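Local coordinates for putative cytochrome P450 120 (PDB 2VE3), which probably acts as a haem-dependent cytochrome P450 monooxygenase, and binds retinoic acid, at residues S347-H350 / D354-P357; I57-S60 / R66-F69. One frame throughout, in Å; residues are numbered along the deposited sequence.

Contact 1. Residues S347-H350 / D354-P357; sequences SQTH and DLYP
In this cytochrome P450 fold the short K' helix, 346-349, is followed by a turn that swings Leu355 and Tyr356 back against Thr349 and His350, at the start of the long connection leading to helix 394-411. No hydrogen bond crosses between the two segments; the join is van der Waals packing around a tyrosine ring. Thr349 CG2 meets Leu355 CD2 at 3.7 Å, the two side chains crossing at a slant. With that methyl anti to the backbone N (OG1 chi1 -54°), the hydroxyl is left to bond the Gln345 carbonyl, one helical turn back, and Gly61 N. Tyr356 lays the CD2-CE2 side of its ring along the backbone of Thr349 and His350: CE2 comes 3.6 Å from His350 CA, while Thr349 O lies in the ring plane at its edge. The His350 and Tyr356 side chains lie side by side and point the same way, but their rings are turned obliquely, planes at 74° and centroids 5.9 Å apart. Each is tied beyond the contact, Tyr356 OH to Ala380 O and His350 NE2 to Val382 N. His350 O bonds Arg313, the arginine of the ExxR motif characteristic of P450s, and the same oxygen sits 3.3 Å from Tyr356 CD2.

Contact 2. Residues I57-S60 / R66-F69; sequences IFIS and RFLF
Ile59 reaches from the sheet to Phe67 and Leu68 of helix 62-68, the B helix that follows directly on strand 54-59 in the P450 fold. Its CB points toward the helix. From there CG2 branches off without coming near the two residues, and CG1 carries the chain on, placed between the backbone N and the carbonyl carbon (chi1 62°). The last bond is extended (chi2 173°), which sends CD1 farthest out, and this methyl does all the touching. It comes to the edge of the Phe67 ring, near the ring plane, 4.2 Å from CD2, and it lies 4.4 Å from Leu68 CB. The contact is small and wholly apolar, a single methyl set against two successive side chains of the helix. Around it, Ile59 also packs on Val342 of the neighbouring strand and on Phe336, while its backbone bonds to Ser343 and Gln345 hold it in the sheet. The Phe67 ring stacks on Phe331 and stands edge-to-face with Phe76 and Phe336. Leu68 leans on Val342 and Tyr344, its side chain about 7 Å from the haem. Just past Leu68 the helix finishes, with a weak 3.1 Å bond from Phe69 N to Arg66 O.

In the fold
Both contacts are buried and sit on the same side of the molecule, with centres about 14 Å apart. They draw on neighbouring, parallel strands of one mixed sheet: contact 2 joins the end of strand 54-59 to the helix after it, and contact 1 begins in the helix that follows strand 341-345. Their chemistry differs. Contact 2 is purely hydrocarbon and continues into a cluster of phenylalanines, whereas contact 1 mixes apolar packing with backbone carbonyls and aromatic side chains whose polar ends are bonded elsewhere. The two meet where Gln348 NE2 lies 3.2 Å from Ser60 OG, a probable hydrogen bond, beside Thr349 packing on Ser60.

Contact 1. Residues S347-H350 / D354-P357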
ATOM      1  N   SER A 347      -9.900  -5.188  -3.859  1.00 20.02           N
ATOM      2  CA  SER A 347      -9.794  -5.848  -5.155  1.00 20.96           C
ATOM      3  C   SER A 347     -11.169  -6.246  -5.717  1.00 20.69           C
ATOM      4  O   SER A 347     -11.418  -6.071  -6.900  1.00 21.15           O
ATOM      5  CB  SER A 347      -8.865  -7.063  -5.048  1.00 21.15           C
ATOM      6  OG  SER A 347      -9.216  -7.864  -3.922  1.00 24.40           O
ATOM      7  N   GLN A 348     -12.048  -6.789  -4.878  1.00 20.40           N
ATOM      8  CA  GLN A 348     -13.399  -7.155  -5.327  1.00 20.95           C
ATOM      9  C   GLN A 348     -14.259  -5.920  -5.665  1.00 20.47           C
ATOM     10  O   GLN A 348     -14.935  -5.894  -6.705  1.00 21.30           O
ATOM     11  CB  GLN A 348     -14.114  -8.076  -4.319  1.00 20.84           C
ATOM     12  CG  GLN A 348     -13.393  -9.386  -4.030  1.00 21.94           C
ATOM     13  CD  GLN A 348     -13.970 -10.187  -2.846  1.00 22.46           C
ATOM     14  OE1 GLN A 348     -13.257 -10.972  -2.224  1.00 24.55           O
ATOM     15  NE2 GLN A 348     -15.255  -9.995  -2.541  1.00 25.14           N
ATOM     16  N   THR A 349     -14.222  -4.901  -4.806  1.00 19.85           N
ATOM     17  CA  THR A 349     -14.989  -3.670  -5.030  1.00 19.08           C
ATOM     18  C   THR A 349     -14.621  -3.037  -6.364  1.00 19.40           C
ATOM     19  O   THR A 349     -15.497  -2.589  -7.105  1.00 19.47           O
ATOM     20  CB  THR A 349     -14.799  -2.642  -3.890  1.00 18.59           C
ATOM     21  OG1 THR A 349     -15.088  -3.253  -2.631  1.00 18.18           O
ATOM     22  CG2 THR A 349     -15.726  -1.437  -4.068  1.00 18.91           C
ATOM     23  N   HIS A 350     -13.324  -3.029  -6.669  1.00 19.58           N
ATOM     24  CA  HIS A 350     -12.807  -2.393  -7.882  1.00 20.19           C
ATOM     25  C   HIS A 350     -13.021  -3.214  -9.147  1.00 20.71           C
ATOM     26  O   HIS A 350     -12.775  -2.729 -10.247  1.00 20.30           O
ATOM     27  CB  HIS A 350     -11.326  -2.060  -7.708  1.00 19.44           C
ATOM     28  CG  HIS A 350     -11.071  -0.933  -6.754  1.00 18.61           C
ATOM     29  ND1 HIS A 350      -9.827  -0.369  -6.589  1.00 17.47           N
ATOM     30  CD2 HIS A 350     -11.895  -0.275  -5.906  1.00 16.44           C
ATOM     31  CE1 HIS A 350      -9.896   0.588  -5.681  1.00 17.00           C
ATOM     32  NE2 HIS A 350     -11.138   0.662  -5.249  1.00 16.16           N
ATOM     33  N   ASP A 354     -20.966  -3.128 -11.974  1.00 27.72           N
ATOM     34  CA  ASP A 354     -21.931  -2.040 -11.765  1.00 28.06           C
ATOM     35  C   ASP A 354     -21.219  -0.737 -11.447  1.00 27.92           C
ATOM     36  O   ASP A 354     -21.587   0.334 -11.945  1.00 28.62           O
ATOM     37  CB  ASP A 354     -22.885  -2.372 -10.610  1.00 28.46           C
ATOM     38  CG  ASP A 354     -23.718  -3.614 -10.863  1.00 29.76           C
ATOM     39  OD1 ASP A 354     -23.947  -3.961 -12.037  1.00 31.63           O
ATOM     40  OD2 ASP A 354     -24.161  -4.237  -9.875  1.00 32.28           O
ATOM     41  N   LEU A 355     -20.210  -0.834 -10.586  1.00 27.13           N
ATOM     42  CA  LEU A 355     -19.310   0.273 -10.285  1.00 26.12           C
ATOM     43  C   LEU A 355     -18.379   0.620 -11.450  1.00 25.58           C
ATOM     44  O   LEU A 355     -18.147   1.791 -11.749  1.00 25.55           O
ATOM     45  CB  LEU A 355     -18.480  -0.099  -9.048  1.00 26.22           C
ATOM     46  CG  LEU A 355     -18.707   0.591  -7.697  1.00 25.97           C
ATOM     47  CD1 LEU A 355     -20.122   1.166  -7.532  1.00 21.17           C
ATOM     48  CD2 LEU A 355     -18.317  -0.335  -6.527  1.00 25.62           C
ATOM     49  N   TYR A 356     -17.843  -0.406 -12.098  1.00 25.19           N
ATOM     50  CA  TYR A 356     -16.853  -0.234 -13.161  1.00 25.41           C
ATOM     51  C   TYR A 356     -17.230  -1.029 -14.409  1.00 25.74           C
ATOM     52  O   TYR A 356     -16.796  -2.167 -14.572  1.00 25.81           O
ATOM     53  CB  TYR A 356     -15.445  -0.608 -12.649  1.00 24.61           C
ATOM     54  CG  TYR A 356     -15.050   0.211 -11.448  1.00 24.30           C
ATOM     55  CD1 TYR A 356     -14.738   1.572 -11.581  1.00 23.56           C
ATOM     56  CD2 TYR A 356     -15.061  -0.344 -10.170  1.00 23.38           C
ATOM     57  CE1 TYR A 356     -14.404   2.336 -10.478  1.00 23.42           C
ATOM     58  CE2 TYR A 356     -14.734   0.413  -9.053  1.00 22.28           C
ATOM     59  CZ  TYR A 356     -14.400   1.745  -9.217  1.00 23.42           C
ATOM     60  OH  TYR A 356     -14.064   2.496  -8.139  1.00 22.66           O
ATOM     61  N   PRO A 357     -18.059  -0.435 -15.284  1.00 26.34           N
ATOM     62  CA  PRO A 357     -18.464  -1.096 -16.533  1.00 26.86           C
ATOM     63  C   PRO A 357     -17.256  -1.564 -17.351  1.00 27.31           C
ATOM     64  O   PRO A 357     -16.360  -0.763 -17.623  1.00 27.95           O
ATOM     65  CB  PRO A 357     -19.237   0.004 -17.268  1.00 26.94           C
ATOM     66  CG  PRO A 357     -19.778   0.864 -16.180  1.00 26.68           C
ATOM     67  CD  PRO A 357     -18.680   0.898 -15.146  1.00 26.24           C
TER

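Contact 2. Residues I57-S60 / R66-F69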
ATOM      1  N   ILE A  57     -15.713 -13.078   7.692  1.00 21.20           N
ATOM      2  CA  ILE A  57     -16.693 -12.797   6.638  1.00 21.06           C
ATOM      3  C   ILE A  57     -16.072 -11.821   5.643  1.00 21.11           C
ATOM      4  O   ILE A  57     -15.626 -10.750   6.026  1.00 21.02           O
ATOM      5  CB  ILE A  57     -18.027 -12.228   7.217  1.00 20.92           C
ATOM      6  CG1 ILE A  57     -18.606 -13.189   8.264  1.00 20.87           C
ATOM      7  CG2 ILE A  57     -19.044 -11.957   6.097  1.00 21.57           C
ATOM      8  CD1 ILE A  57     -19.945 -12.764   8.865  1.00 20.79           C
ATOM      9  N   PHE A  58     -16.010 -12.222   4.376  1.00 21.43           N
ATOM     10  CA  PHE A  58     -15.535 -11.351   3.303  1.00 21.83           C
ATOM     11  C   PHE A  58     -16.711 -10.607   2.643  1.00 22.19           C
ATOM     12  O   PHE A  58     -17.686 -11.221   2.202  1.00 21.95           O
ATOM     13  CB  PHE A  58     -14.791 -12.167   2.245  1.00 21.96           C
ATOM     14  CG  PHE A  58     -13.341 -12.486   2.589  1.00 22.80           C
ATOM     15  CD1 PHE A  58     -12.327 -12.177   1.689  1.00 22.03           C
ATOM     16  CD2 PHE A  58     -13.000 -13.127   3.779  1.00 22.21           C
ATOM     17  CE1 PHE A  58     -10.989 -12.478   1.975  1.00 21.69           C
ATOM     18  CE2 PHE A  58     -11.670 -13.433   4.068  1.00 22.90           C
ATOM     19  CZ  PHE A  58     -10.670 -13.111   3.164  1.00 22.18           C
ATOM     20  N   ILE A  59     -16.587  -9.285   2.574  1.00 22.38           N
ATOM     21  CA  ILE A  59     -17.561  -8.409   1.925  1.00 22.50           C
ATOM     22  C   ILE A  59     -16.848  -7.498   0.925  1.00 22.34           C
ATOM     23  O   ILE A  59     -15.616  -7.328   1.000  1.00 22.16           O
ATOM     24  CB  ILE A  59     -18.309  -7.525   2.957  1.00 22.76           C
ATOM     25  CG1 ILE A  59     -17.327  -6.594   3.709  1.00 23.29           C
ATOM     26  CG2 ILE A  59     -19.141  -8.392   3.892  1.00 23.69           C
ATOM     27  CD1 ILE A  59     -17.977  -5.562   4.631  1.00 22.16           C
ATOM     28  N   SER A  60     -17.616  -6.928  -0.009  1.00 21.67           N
ATOM     29  CA  SER A  60     -17.106  -5.914  -0.965  1.00 21.33           C
ATOM     30  C   SER A  60     -18.211  -5.040  -1.598  1.00 21.05           C
ATOM     31  O   SER A  60     -19.401  -5.280  -1.412  1.00 20.24           O
ATOM     32  CB  SER A  60     -16.253  -6.574  -2.057  1.00 21.06           C
ATOM     33  OG  SER A  60     -17.046  -7.413  -2.870  1.00 21.92           O
ATOM     34  N   ARG A  66     -19.559   1.038   2.962  1.00 25.33           N
ATOM     35  CA  ARG A  66     -20.312   2.024   3.730  1.00 26.40           C
ATOM     36  C   ARG A  66     -20.589   1.494   5.143  1.00 25.59           C
ATOM     37  O   ARG A  66     -20.250   2.124   6.126  1.00 25.66           O
ATOM     38  CB  ARG A  66     -21.615   2.371   2.978  1.00 26.21           C
ATOM     39  CG  ARG A  66     -22.436   3.500   3.584  1.00 28.48           C
ATOM     40  CD  ARG A  66     -23.770   3.687   2.859  1.00 29.32           C
ATOM     41  NE  ARG A  66     -23.627   4.310   1.532  1.00 35.06           N
ATOM     42  CZ  ARG A  66     -24.626   4.465   0.657  1.00 37.07           C
ATOM     43  NH1 ARG A  66     -25.861   4.048   0.951  1.00 38.28           N
ATOM     44  NH2 ARG A  66     -24.396   5.046  -0.515  1.00 37.57           N
ATOM     45  N   PHE A  67     -21.196   0.315   5.214  1.00 26.12           N
ATOM     46  CA  PHE A  67     -21.439  -0.425   6.455  1.00 25.98           C
ATOM     47  C   PHE A  67     -20.205  -0.494   7.387  1.00 26.12           C
ATOM     48  O   PHE A  67     -20.279  -0.173   8.594  1.00 24.77           O
ATOM     49  CB  PHE A  67     -21.969  -1.823   6.057  1.00 26.48           C
ATOM     50  CG  PHE A  67     -21.918  -2.862   7.149  1.00 27.32           C
ATOM     51  CD1 PHE A  67     -22.734  -2.767   8.277  1.00 29.44           C
ATOM     52  CD2 PHE A  67     -21.078  -3.959   7.029  1.00 28.94           C
ATOM     53  CE1 PHE A  67     -22.687  -3.738   9.285  1.00 29.47           C
ATOM     54  CE2 PHE A  67     -21.026  -4.938   8.031  1.00 29.97           C
ATOM     55  CZ  PHE A  67     -21.836  -4.823   9.162  1.00 28.58           C
ATOM     56  N   LEU A  68     -19.072  -0.896   6.811  1.00 26.35           N
ATOM     57  CA  LEU A  68     -17.831  -1.073   7.566  1.00 26.99           C
ATOM     58  C   LEU A  68     -17.217   0.254   8.020  1.00 26.85           C
ATOM     59  O   LEU A  68     -16.518   0.288   9.015  1.00 26.94           O
ATOM     60  CB  LEU A  68     -16.832  -1.902   6.744  1.00 26.89           C
ATOM     61  CG  LEU A  68     -15.654  -2.555   7.470  1.00 27.68           C
ATOM     62  CD1 LEU A  68     -16.058  -3.759   8.318  1.00 27.68           C
ATOM     63  CD2 LEU A  68     -14.661  -2.968   6.439  1.00 27.99           C
ATOM     64  N   PHE A  69     -17.497   1.340   7.301  1.00 27.15           N
ATOM     65  CA  PHE A  69     -16.961   2.653   7.659  1.00 27.50           C
ATOM     66  C   PHE A  69     -18.031   3.590   8.254  1.00 28.58           C
ATOM     67  O   PHE A  69     -17.925   4.815   8.147  1.00 27.86           O
ATOM     68  CB  PHE A  69     -16.249   3.310   6.463  1.00 26.72           C
ATOM     69  CG  PHE A  69     -15.200   2.437   5.804  1.00 25.29           C
ATOM     70  CD1 PHE A  69     -14.281   1.713   6.566  1.00 23.84           C
ATOM     71  CD2 PHE A  69     -15.109   2.371   4.408  1.00 24.79           C
ATOM     72  CE1 PHE A  69     -13.312   0.914   5.950  1.00 22.77           C
ATOM     73  CE2 PHE A  69     -14.141   1.569   3.787  1.00 23.20           C
ATOM     74  CZ  PHE A  69     -13.243   0.848   4.566  1.00 23.15           C
TER